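Local coordinates for protein N5-carboxyaminoimidazole ribonucleotide synthetase (Bacillus anthracis, PDB 3QFF) that probably uses ATP and bicarbonate to carboxylate aminoimidazole ribonucleotide to its N5-carboxy form, an early step of purine biosynthesis, at residues 79-83 against 84-88. Residues are numbered along the deposited sequence; the frame is centred on the assembly and turned at random.
Sequences VTYEF and ENIDY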
ATOM      1  N   VAL A  79      -6.867  19.047  -7.672  1.00 21.67           N
ATOM      2  CA  VAL A  79      -8.116  18.308  -7.873  1.00 21.74           C
ATOM      3  C   VAL A  79      -7.931  17.217  -8.946  1.00 21.84           C
ATOM      4  O   VAL A  79      -7.347  17.464 -10.002  1.00 22.23           O
ATOM      5  CB  VAL A  79      -9.286  19.268  -8.243  1.00 21.55           C
ATOM      6  CG1 VAL A  79     -10.610  18.503  -8.466  1.00 21.73           C
ATOM      7  CG2 VAL A  79      -9.481  20.335  -7.145  1.00 21.90           C
ATOM      8  N   THR A  80      -8.426  16.019  -8.658  1.00 22.02           N
ATOM      9  CA  THR A  80      -8.507  14.946  -9.640  1.00 22.99           C
ATOM     10  C   THR A  80      -9.911  14.346  -9.571  1.00 24.03           C
ATOM     11  O   THR A  80     -10.721  14.723  -8.713  1.00 22.89           O
ATOM     12  CB  THR A  80      -7.373  13.868  -9.438  1.00 23.01           C
ATOM     13  OG1 THR A  80      -7.471  12.855 -10.448  1.00 23.52           O
ATOM     14  CG2 THR A  80      -7.464  13.215  -8.060  1.00 22.46           C
ATOM     15  N   TYR A  81     -10.214  13.435 -10.486  1.00 25.49           N
ATOM     16  CA  TYR A  81     -11.545  12.833 -10.538  1.00 26.84           C
ATOM     17  C   TYR A  81     -11.473  11.327 -10.714  1.00 28.00           C
ATOM     18  O   TYR A  81     -10.565  10.805 -11.371  1.00 28.71           O
ATOM     19  CB  TYR A  81     -12.340  13.420 -11.716  1.00 26.76           C
ATOM     20  CG  TYR A  81     -11.618  13.218 -13.034  1.00 27.01           C
ATOM     21  CD1 TYR A  81     -10.773  14.202 -13.552  1.00 26.72           C
ATOM     22  CD2 TYR A  81     -11.738  12.014 -13.732  1.00 27.36           C
ATOM     23  CE1 TYR A  81     -10.079  13.995 -14.758  1.00 28.41           C
ATOM     24  CE2 TYR A  81     -11.052  11.798 -14.920  1.00 26.78           C
ATOM     25  CZ  TYR A  81     -10.233  12.783 -15.426  1.00 26.95           C
ATOM     26  OH  TYR A  81      -9.566  12.543 -16.597  1.00 29.31           O
ATOM     27  N   GLU A  82     -12.462  10.644 -10.147  1.00 29.17           N
ATOM     28  CA  GLU A  82     -12.766   9.257 -10.486  1.00 30.38           C
ATOM     29  C   GLU A  82     -13.999   9.259 -11.388  1.00 30.47           C
ATOM     30  O   GLU A  82     -14.089   8.489 -12.355  1.00 30.31           O
ATOM     31  CB  GLU A  82     -13.058   8.455  -9.215  1.00 30.86           C
ATOM     32  CG  GLU A  82     -14.144   7.388  -9.415  1.00 33.30           C
ATOM     33  CD  GLU A  82     -14.640   6.810  -8.124  1.00 34.81           C
ATOM     34  OE1 GLU A  82     -15.769   7.156  -7.714  1.00 35.93           O
ATOM     35  OE2 GLU A  82     -13.903   6.003  -7.532  1.00 35.35           O
ATOM     36  N   PHE A  83     -14.952  10.129 -11.054  1.00 30.56           N
ATOM     37  CA  PHE A  83     -16.184  10.244 -11.820  1.00 30.87           C
ATOM     38  C   PHE A  83     -15.888  11.030 -13.088  1.00 30.67           C
ATOM     39  O   PHE A  83     -15.311  12.116 -13.033  1.00 29.67           O
ATOM     40  CB  PHE A  83     -17.283  10.907 -10.995  1.00 30.95           C
ATOM     41  CG  PHE A  83     -18.585  11.076 -11.744  1.00 32.93           C
ATOM     42  CD1 PHE A  83     -18.998  12.345 -12.170  1.00 33.12           C
ATOM     43  CD2 PHE A  83     -19.380   9.967 -12.047  1.00 33.90           C
ATOM     44  CE1 PHE A  83     -20.204  12.511 -12.877  1.00 34.88           C
ATOM     45  CE2 PHE A  83     -20.588  10.121 -12.757  1.00 35.52           C
ATOM     46  CZ  PHE A  83     -20.996  11.400 -13.168  1.00 34.47           C
ATOM     47  N   GLU A  84     -16.264  10.452 -14.225  1.00 31.03           N
ATOM     48  CA  GLU A  84     -15.861  10.966 -15.530  1.00 31.90           C
ATOM     49  C   GLU A  84     -16.885  11.903 -16.178  1.00 31.94           C
ATOM     50  O   GLU A  84     -16.512  12.778 -16.968  1.00 32.50           O
ATOM     51  CB  GLU A  84     -15.558   9.812 -16.481  1.00 32.37           C
ATOM     52  CG  GLU A  84     -14.258   9.086 -16.194  1.00 34.61           C
ATOM     53  CD  GLU A  84     -14.171   7.771 -16.937  1.00 37.27           C
ATOM     54  OE1 GLU A  84     -13.356   7.675 -17.868  1.00 39.91           O
ATOM     55  OE2 GLU A  84     -14.923   6.832 -16.595  1.00 40.02           O
ATOM     56  N   ASN A  85     -18.160  11.731 -15.839  1.00 31.12           N
ATOM     57  CA  ASN A  85     -19.220  12.469 -16.515  1.00 31.40           C
ATOM     58  C   ASN A  85     -19.486  13.855 -15.907  1.00 30.69           C
ATOM     59  O   ASN A  85     -20.625  14.240 -15.690  1.00 30.68           O
ATOM     60  CB  ASN A  85     -20.501  11.621 -16.626  1.00 31.59           C
ATOM     61  CG  ASN A  85     -21.492  12.187 -17.644  1.00 35.03           C
ATOM     62  OD1 ASN A  85     -21.104  12.663 -18.714  1.00 35.91           O
ATOM     63  ND2 ASN A  85     -22.781  12.155 -17.299  1.00 37.00           N
ATOM     64  N   ILE A  86     -18.410  14.592 -15.640  1.00 29.82           N
ATOM     65  CA  ILE A  86     -18.494  15.962 -15.146  1.00 29.60           C
ATOM     66  C   ILE A  86     -18.881  16.841 -16.338  1.00 29.14           C
ATOM     67  O   ILE A  86     -18.280  16.728 -17.404  1.00 29.06           O
ATOM     68  CB  ILE A  86     -17.136  16.431 -14.564  1.00 29.29           C
ATOM     69  CG1 ILE A  86     -16.648  15.477 -13.459  1.00 29.55           C
ATOM     70  CG2 ILE A  86     -17.227  17.881 -14.046  1.00 30.45           C
ATOM     71  CD1 ILE A  86     -15.187  15.726 -13.037  1.00 31.65           C
ATOM     72  N   ASP A  87     -19.887  17.689 -16.187  1.00 29.13           N
ATOM     73  CA  ASP A  87     -20.278  18.517 -17.335  1.00 29.28           C
ATOM     74  C   ASP A  87     -19.275  19.652 -17.614  1.00 28.66           C
ATOM     75  O   ASP A  87     -18.424  19.976 -16.776  1.00 27.93           O
ATOM     76  CB  ASP A  87     -21.741  18.985 -17.249  1.00 30.06           C
ATOM     77  CG  ASP A  87     -21.987  19.966 -16.126  1.00 31.89           C
ATOM     78  OD1 ASP A  87     -23.094  19.931 -15.541  1.00 34.57           O
ATOM     79  OD2 ASP A  87     -21.087  20.773 -15.830  1.00 34.26           O
ATOM     80  N   TYR A  88     -19.356  20.223 -18.807  1.00 27.77           N
ATOM     81  CA  TYR A  88     -18.384  21.222 -19.224  1.00 27.68           C
ATOM     82  C   TYR A  88     -18.287  22.469 -18.348  1.00 27.07           C
ATOM     83  O   TYR A  88     -17.190  22.955 -18.149  1.00 27.66           O
ATOM     84  CB  TYR A  88     -18.622  21.643 -20.672  1.00 27.66           C
ATOM     85  CG  TYR A  88     -18.347  20.576 -21.712  1.00 29.26           C
ATOM     86  CD1 TYR A  88     -19.086  20.542 -22.885  1.00 30.71           C
ATOM     87  CD2 TYR A  88     -17.347  19.607 -21.532  1.00 31.89           C
ATOM     88  CE1 TYR A  88     -18.853  19.592 -23.862  1.00 32.75           C
ATOM     89  CE2 TYR A  88     -17.108  18.639 -22.515  1.00 33.30           C
ATOM     90  CZ  TYR A  88     -17.877  18.651 -23.681  1.00 33.44           C
ATOM     91  OH  TYR A  88     -17.699  17.728 -24.679  1.00 35.33           O
TER
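Past the end of strand 78-81, the chain bends at Glu-82 and again at Glu-84 and Asn-85, with Phe-83 extended between, and brings the side chain of Ile-86 back to Tyr-81, a compact example of a loop packing against the strand it has just left. Asn-85 is the centre of an inverse gamma turn, in which Ile-86 N makes a weak 2.9 Å hydrogen bond to Glu-84 O. The ring of Phe-83, swung anti to its own nitrogen (chi1 179°), runs alongside this turn: Asn-85 N lies 3.7 Å above one face, offset toward the rim, and CZ meets Asn-85 CB at 3.5 Å. The end of Ile-86 reaches back, its CD1 3.9 Å from Tyr-81 CB and 3.6 Å from Phe-83 O, a buried carbonyl oxygen without a polar partner. The carboxylates of Glu-82 and Glu-84 find their partners outside the turn: Glu-84 OE2 forms a salt bridge to Arg-278 NE, while Glu-82 OE1 and OE2 accept hydrogen bonds from Gly-23 N and Gly-26 N, where a glycine-rich turn, resembling that of Rossmann folds, runs into helix 24-35. Tyr-63 stacks on Phe-83. The segment thus links strand 78-81, next to strand 16-20 in the parallel sheet, to helix 88-97, whose N-cap is Asp-87.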